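Local coordinates for protein xylan esterase 1 (Thermoanaerobacterium sp. 'JW/SL YS485', PDB 3FCY) that probably removes acetyl groups from xylan and related acetylated substrates as a carboxylic ester hydrolase of the alpha/beta-hydrolase fold, carbohydrate esterase family 7, at residues Arg266-Glu269 and Val270-Leu274; Thr305-Ala308 and Ala309-Ile313. One frame throughout, in Å; residues are numbered along the deposited sequence.

Contact 1. Residues Arg266-Glu269 and Val270-Leu274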
ATOM      1  N   ARG A 266      12.761  30.932  -5.576  1.00 31.11           N
ATOM      2  CA  ARG A 266      11.950  31.915  -4.857  1.00 29.84           C
ATOM      3  C   ARG A 266      11.462  31.348  -3.525  1.00 28.15           C
ATOM      4  O   ARG A 266      10.470  31.807  -2.967  1.00 29.52           O
ATOM      5  CB  ARG A 266      10.746  32.326  -5.713  1.00 29.07           C
ATOM      6  CG  ARG A 266      11.126  32.872  -7.082  1.00 28.79           C
ATOM      7  CD  ARG A 266       9.907  33.296  -7.882  1.00 29.97           C
ATOM      8  NE  ARG A 266       9.024  32.178  -8.206  1.00 29.80           N
ATOM      9  CZ  ARG A 266       7.803  32.012  -7.705  1.00 31.13           C
ATOM     10  NH1 ARG A 266       7.308  32.891  -6.844  1.00 28.25           N
ATOM     11  NH2 ARG A 266       7.063  30.977  -8.089  1.00 31.45           N
ATOM     12  N   GLU A 267      12.180  30.354  -3.016  1.00 28.57           N
ATOM     13  CA  GLU A 267      11.824  29.691  -1.767  1.00 28.72           C
ATOM     14  C   GLU A 267      11.550  30.622  -0.587  1.00 29.44           C
ATOM     15  O   GLU A 267      10.472  30.568   0.009  1.00 28.52           O
ATOM     16  CB  GLU A 267      12.919  28.697  -1.383  1.00 29.18           C
ATOM     17  CG  GLU A 267      12.622  27.918  -0.116  1.00 29.16           C
ATOM     18  CD  GLU A 267      13.675  26.877   0.166  1.00 31.77           C
ATOM     19  OE1 GLU A 267      13.843  25.968  -0.675  1.00 30.40           O
ATOM     20  OE2 GLU A 267      14.335  26.966   1.223  1.00 33.92           O
ATOM     21  N   ASN A 268      12.514  31.472  -0.247  1.00 30.00           N
ATOM     22  CA  ASN A 268      12.336  32.381   0.882  1.00 31.71           C
ATOM     23  C   ASN A 268      11.145  33.315   0.701  1.00 30.85           C
ATOM     24  O   ASN A 268      10.415  33.584   1.656  1.00 31.61           O
ATOM     25  CB  ASN A 268      13.604  33.204   1.131  1.00 33.76           C
ATOM     26  CG  ASN A 268      13.504  34.046   2.391  1.00 35.51           C
ATOM     27  OD1 ASN A 268      13.227  33.529   3.475  1.00 36.88           O
ATOM     28  ND2 ASN A 268      13.723  35.346   2.256  1.00 38.45           N
ATOM     29  N   GLU A 269      10.942  33.806  -0.517  1.00 30.19           N
ATOM     30  CA  GLU A 269       9.822  34.702  -0.780  1.00 31.54           C
ATOM     31  C   GLU A 269       8.495  33.957  -0.653  1.00 29.77           C
ATOM     32  O   GLU A 269       7.502  34.512  -0.183  1.00 28.22           O
ATOM     33  CB  GLU A 269       9.918  35.295  -2.184  1.00 35.42           C
ATOM     34  CG  GLU A 269      11.195  36.058  -2.472  1.00 42.14           C
ATOM     35  CD  GLU A 269      11.142  36.756  -3.817  1.00 46.22           C
ATOM     36  OE1 GLU A 269      10.735  36.106  -4.806  1.00 48.16           O
ATOM     37  OE2 GLU A 269      11.507  37.952  -3.888  1.00 49.88           O
ATOM     38  N   VAL A 270       8.481  32.702  -1.089  1.00 28.00           N
ATOM     39  CA  VAL A 270       7.271  31.895  -1.017  1.00 27.01           C
ATOM     40  C   VAL A 270       6.870  31.640   0.433  1.00 26.57           C
ATOM     41  O   VAL A 270       5.735  31.914   0.827  1.00 23.73           O
ATOM     42  CB  VAL A 270       7.462  30.542  -1.744  1.00 27.43           C
ATOM     43  CG1 VAL A 270       6.257  29.640  -1.507  1.00 26.32           C
ATOM     44  CG2 VAL A 270       7.641  30.785  -3.236  1.00 26.98           C
ATOM     45  N   PHE A 271       7.804  31.126   1.228  1.00 26.02           N
ATOM     46  CA  PHE A 271       7.500  30.845   2.623  1.00 27.30           C
ATOM     47  C   PHE A 271       7.269  32.101   3.455  1.00 27.98           C
ATOM     48  O   PHE A 271       6.518  32.068   4.425  1.00 29.73           O
ATOM     49  CB  PHE A 271       8.593  29.974   3.243  1.00 27.27           C
ATOM     50  CG  PHE A 271       8.515  28.533   2.825  1.00 27.54           C
ATOM     51  CD1 PHE A 271       9.475  27.978   1.984  1.00 29.40           C
ATOM     52  CD2 PHE A 271       7.456  27.736   3.250  1.00 26.55           C
ATOM     53  CE1 PHE A 271       9.379  26.649   1.571  1.00 28.41           C
ATOM     54  CE2 PHE A 271       7.351  26.405   2.842  1.00 26.07           C
ATOM     55  CZ  PHE A 271       8.313  25.861   2.001  1.00 26.66           C
ATOM     56  N   THR A 272       7.901  33.209   3.077  1.00 28.32           N
ATOM     57  CA  THR A 272       7.706  34.457   3.808  1.00 27.99           C
ATOM     58  C   THR A 272       6.278  34.925   3.563  1.00 28.11           C
ATOM     59  O   THR A 272       5.591  35.370   4.481  1.00 28.37           O
ATOM     60  CB  THR A 272       8.685  35.560   3.335  1.00 29.19           C
ATOM     61  OG1 THR A 272      10.029  35.174   3.655  1.00 26.87           O
ATOM     62  CG2 THR A 272       8.368  36.887   4.013  1.00 26.96           C
ATOM     63  N   LYS A 273       5.833  34.819   2.316  1.00 27.53           N
ATOM     64  CA  LYS A 273       4.480  35.221   1.964  1.00 26.63           C
ATOM     65  C   LYS A 273       3.471  34.329   2.688  1.00 25.03           C
ATOM     66  O   LYS A 273       2.431  34.804   3.158  1.00 23.61           O
ATOM     67  CB  LYS A 273       4.283  35.138   0.454  1.00 26.35           C
ATOM     68  CG  LYS A 273       3.035  35.838  -0.034  1.00 29.46           C
ATOM     69  CD  LYS A 273       3.086  36.020  -1.540  1.00 31.35           C
ATOM     70  CE  LYS A 273       1.867  36.766  -2.055  1.00 31.59           C
ATOM     71  NZ  LYS A 273       1.968  36.974  -3.526  1.00 33.18           N
ATOM     72  N   LEU A 274       3.780  33.037   2.782  1.00 24.20           N
ATOM     73  CA  LEU A 274       2.899  32.104   3.487  1.00 24.61           C
ATOM     74  C   LEU A 274       2.893  32.475   4.972  1.00 23.57           C
ATOM     75  O   LEU A 274       2.014  32.063   5.731  1.00 24.81           O
ATOM     76  CB  LEU A 274       3.385  30.661   3.310  1.00 22.88           C
ATOM     77  CG  LEU A 274       3.198  30.030   1.922  1.00 24.65           C
ATOM     78  CD1 LEU A 274       3.846  28.655   1.891  1.00 22.96           C
ATOM     79  CD2 LEU A 274       1.716  29.930   1.594  1.00 23.51           C
TER
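The carbonyl oxygen of Asn268 is gripped twice by Thr272, once from the backbone and once from the side chain. The amide Thr272 N lies 2.9 Å from Asn268 O, and the hydroxyl Thr272 OG1 donates to the same oxygen at 2.6 Å; the two donors reach it from opposite faces of the carbonyl plane. OG1 stands beside the backbone N of its own residue (chi1 -65°), which brings it back over the preceding turn to Asn268 O; the methyl CG2 lies anti to that N. A valine here, with a methyl in place of the hydroxyl, would probably cost Asn268 O its second donor and leave that face of the carbonyl against carbon.

This is the short helix 267-274, about two turns, with Arg266 at the N-cap position. Arg266 O accepts from Val270 N at 2.9 Å, and Glu267 O from Phe271 N in an almost straight bond (N-H...O 176°). Lys273 N continues the series to Glu269 O.

The methylene CG of Glu267 meets the edge of the Phe271 ring in its plane, 3.8 Å from CD1, with carboxylate and ring planes 80° apart. An extended glutamate suits this place: its aliphatic part lies against the rim of the phenyl while OE1 hydrogen-bonds His264 ND1. Val270, compact and branched, brings methyl CG2 to 3.0 Å from Arg266 O and fits against Tyr256 and Phe257 of the helix 251-260. The guanidinium of Arg266 bonds to Tyr256 and to the carbonyl of Phe260, and the long chain of Lys273 carries NZ to the carbonyls of Leu168 and Asp170.

Contact 2. Residues Thr305-Ala308 and Ala309-Ile313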
ATOM      1  N   THR A 305       5.206  21.494  14.368  1.00 25.23           N
ATOM      2  CA  THR A 305       4.457  22.651  13.877  1.00 24.39           C
ATOM      3  C   THR A 305       3.363  23.025  14.877  1.00 23.73           C
ATOM      4  O   THR A 305       2.976  24.187  14.984  1.00 23.43           O
ATOM      5  CB  THR A 305       3.806  22.377  12.501  1.00 24.95           C
ATOM      6  OG1 THR A 305       2.837  21.329  12.624  1.00 25.09           O
ATOM      7  CG2 THR A 305       4.865  21.974  11.490  1.00 25.88           C
ATOM      8  N   VAL A 306       2.863  22.032  15.606  1.00 23.91           N
ATOM      9  CA  VAL A 306       1.826  22.277  16.603  1.00 24.15           C
ATOM     10  C   VAL A 306       2.448  22.985  17.810  1.00 25.52           C
ATOM     11  O   VAL A 306       1.879  23.944  18.330  1.00 25.88           O
ATOM     12  CB  VAL A 306       1.159  20.952  17.046  1.00 24.24           C
ATOM     13  CG1 VAL A 306       0.189  21.201  18.205  1.00 23.82           C
ATOM     14  CG2 VAL A 306       0.414  20.337  15.864  1.00 23.02           C
ATOM     15  N   PHE A 307       3.618  22.524  18.248  1.00 25.15           N
ATOM     16  CA  PHE A 307       4.274  23.159  19.384  1.00 26.86           C
ATOM     17  C   PHE A 307       4.750  24.561  19.044  1.00 27.31           C
ATOM     18  O   PHE A 307       4.836  25.417  19.921  1.00 27.33           O
ATOM     19  CB  PHE A 307       5.445  22.318  19.897  1.00 26.89           C
ATOM     20  CG  PHE A 307       5.057  21.353  20.981  1.00 26.61           C
ATOM     21  CD1 PHE A 307       4.703  20.046  20.678  1.00 27.24           C
ATOM     22  CD2 PHE A 307       4.997  21.772  22.306  1.00 27.90           C
ATOM     23  CE1 PHE A 307       4.293  19.167  21.679  1.00 28.13           C
ATOM     24  CE2 PHE A 307       4.586  20.899  23.316  1.00 28.23           C
ATOM     25  CZ  PHE A 307       4.233  19.596  22.999  1.00 26.27           C
ATOM     26  N   ALA A 308       5.050  24.803  17.773  1.00 26.99           N
ATOM     27  CA  ALA A 308       5.490  26.127  17.349  1.00 26.64           C
ATOM     28  C   ALA A 308       4.366  27.131  17.606  1.00 26.56           C
ATOM     29  O   ALA A 308       4.605  28.239  18.085  1.00 27.60           O
ATOM     30  CB  ALA A 308       5.855  26.114  15.867  1.00 27.22           C
ATOM     31  N   ALA A 309       3.135  26.741  17.288  1.00 24.35           N
ATOM     32  CA  ALA A 309       1.996  27.623  17.504  1.00 24.10           C
ATOM     33  C   ALA A 309       1.782  27.774  19.004  1.00 25.23           C
ATOM     34  O   ALA A 309       1.609  28.878  19.505  1.00 24.85           O
ATOM     35  CB  ALA A 309       0.746  27.045  16.855  1.00 23.86           C
ATOM     36  N   TYR A 310       1.801  26.650  19.713  1.00 25.40           N
ATOM     37  CA  TYR A 310       1.616  26.646  21.160  1.00 26.76           C
ATOM     38  C   TYR A 310       2.646  27.530  21.873  1.00 27.39           C
ATOM     39  O   TYR A 310       2.300  28.308  22.762  1.00 26.95           O
ATOM     40  CB  TYR A 310       1.733  25.215  21.696  1.00 26.52           C
ATOM     41  CG  TYR A 310       1.596  25.109  23.198  1.00 27.12           C
ATOM     42  CD1 TYR A 310       0.351  25.242  23.815  1.00 25.61           C
ATOM     43  CD2 TYR A 310       2.713  24.893  24.005  1.00 26.35           C
ATOM     44  CE1 TYR A 310       0.220  25.160  25.201  1.00 26.17           C
ATOM     45  CE2 TYR A 310       2.595  24.812  25.392  1.00 27.89           C
ATOM     46  CZ  TYR A 310       1.347  24.944  25.981  1.00 26.05           C
ATOM     47  OH  TYR A 310       1.225  24.849  27.347  1.00 27.52           O
ATOM     48  N   ASN A 311       3.909  27.409  21.476  1.00 27.57           N
ATOM     49  CA  ASN A 311       4.973  28.177  22.111  1.00 30.14           C
ATOM     50  C   ASN A 311       5.010  29.661  21.773  1.00 30.58           C
ATOM     51  O   ASN A 311       5.819  30.403  22.326  1.00 31.81           O
ATOM     52  CB  ASN A 311       6.335  27.535  21.828  1.00 28.90           C
ATOM     53  CG  ASN A 311       6.515  26.222  22.569  1.00 31.15           C
ATOM     54  OD1 ASN A 311       6.078  26.084  23.715  1.00 31.58           O
ATOM     55  ND2 ASN A 311       7.167  25.257  21.930  1.00 30.29           N
ATOM     56  N   ASN A 312       4.135  30.100  20.875  1.00 29.75           N
ATOM     57  CA  ASN A 312       4.082  31.513  20.518  1.00 30.09           C
ATOM     58  C   ASN A 312       2.920  32.203  21.226  1.00 29.61           C
ATOM     59  O   ASN A 312       2.734  33.416  21.110  1.00 27.72           O
ATOM     60  CB  ASN A 312       3.960  31.678  19.003  1.00 31.73           C
ATOM     61  CG  ASN A 312       5.308  31.637  18.311  1.00 34.59           C
ATOM     62  OD1 ASN A 312       6.145  32.513  18.519  1.00 36.56           O
ATOM     63  ND2 ASN A 312       5.528  30.617  17.493  1.00 36.79           N
ATOM     64  N   ILE A 313       2.144  31.410  21.962  1.00 28.93           N
ATOM     65  CA  ILE A 313       1.001  31.908  22.717  1.00 28.14           C
ATOM     66  C   ILE A 313       1.497  32.465  24.052  1.00 29.73           C
ATOM     67  O   ILE A 313       2.288  31.822  24.746  1.00 28.93           O
ATOM     68  CB  ILE A 313      -0.023  30.776  22.966  1.00 26.91           C
ATOM     69  CG1 ILE A 313      -0.648  30.343  21.634  1.00 25.46           C
ATOM     70  CG2 ILE A 313      -1.098  31.238  23.941  1.00 26.77           C
ATOM     71  CD1 ILE A 313      -1.611  29.184  21.750  1.00 24.64           C
TER
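Thr305 meets Ala309 through the backbone: Ala309 N reaches Thr305 O in a weak hydrogen bond of 3.4 Å. The hydroxyl of Thr305 turns to the carbonyl of Pro302, a use that suits a small polar side chain in a buried place. Val306 O next takes Tyr310 N at 3.0 Å in a bond close to straight.

Phe307 carries most of the side-chain contact. Its CD2 touches CD2 of Tyr310 at 4.2 Å, an apolar contact between neighbouring rings, and the amide nitrogen ND2 of Asn311 lies near the plane of the phenyl at its edge, with ring and amide planes 39° apart. Phe307 O accepts from Asn311 N at 2.7 Å. With CG beside its own backbone N (chi1 -71°), the Asn311 side chain folds back over this turn.

Ala308 O, in the last turn, is met by Asn312 ND2 at 2.6 Å from above the carbonyl plane, in a bent bond (131°). A short amide suits this task, since it brings an N-H to that carbonyl as the chain bends into a type I turn from Tyr310 to Ile313. Asn311 and Asn312 also give ND2 to carbonyls of one loop, those of Tyr40 and Thr41, and the buried Ala308 and Ala309 are small enough to lie close to Tyr40, Asp236 and Ser235.

The helix 303-310 is the crossover of a beta-alpha-beta unit between the strands 289-295 and 317-322: branched Val306 packs on Pro232 and Met292, Tyr310 on Met292 with Lys317 in a cation-pi contact, and Phe307 between Val294 and the helix 34-37.

Overall arrangement
Contact 1 and contact 2 follow one another along the chain without touching: their centres lie about 20 Å apart and their nearest atoms about 10 Å. Both border the helix 237-242, Glu267 and Phe271 of contact 1 at Lys238 and Thr305 of contact 2 at Arg239 and Val240. Contact 1 sits toward the outside, its centre about 22 Å from that of the chain, and away from the active site and the calcium site. Contact 2 is deeper, at about 14 Å, and closer to the predicted charge-relay residues: the side chain of Val306 is about 6 Å from that of Asp298 and about 7 Å from that of His327, near them but not touching.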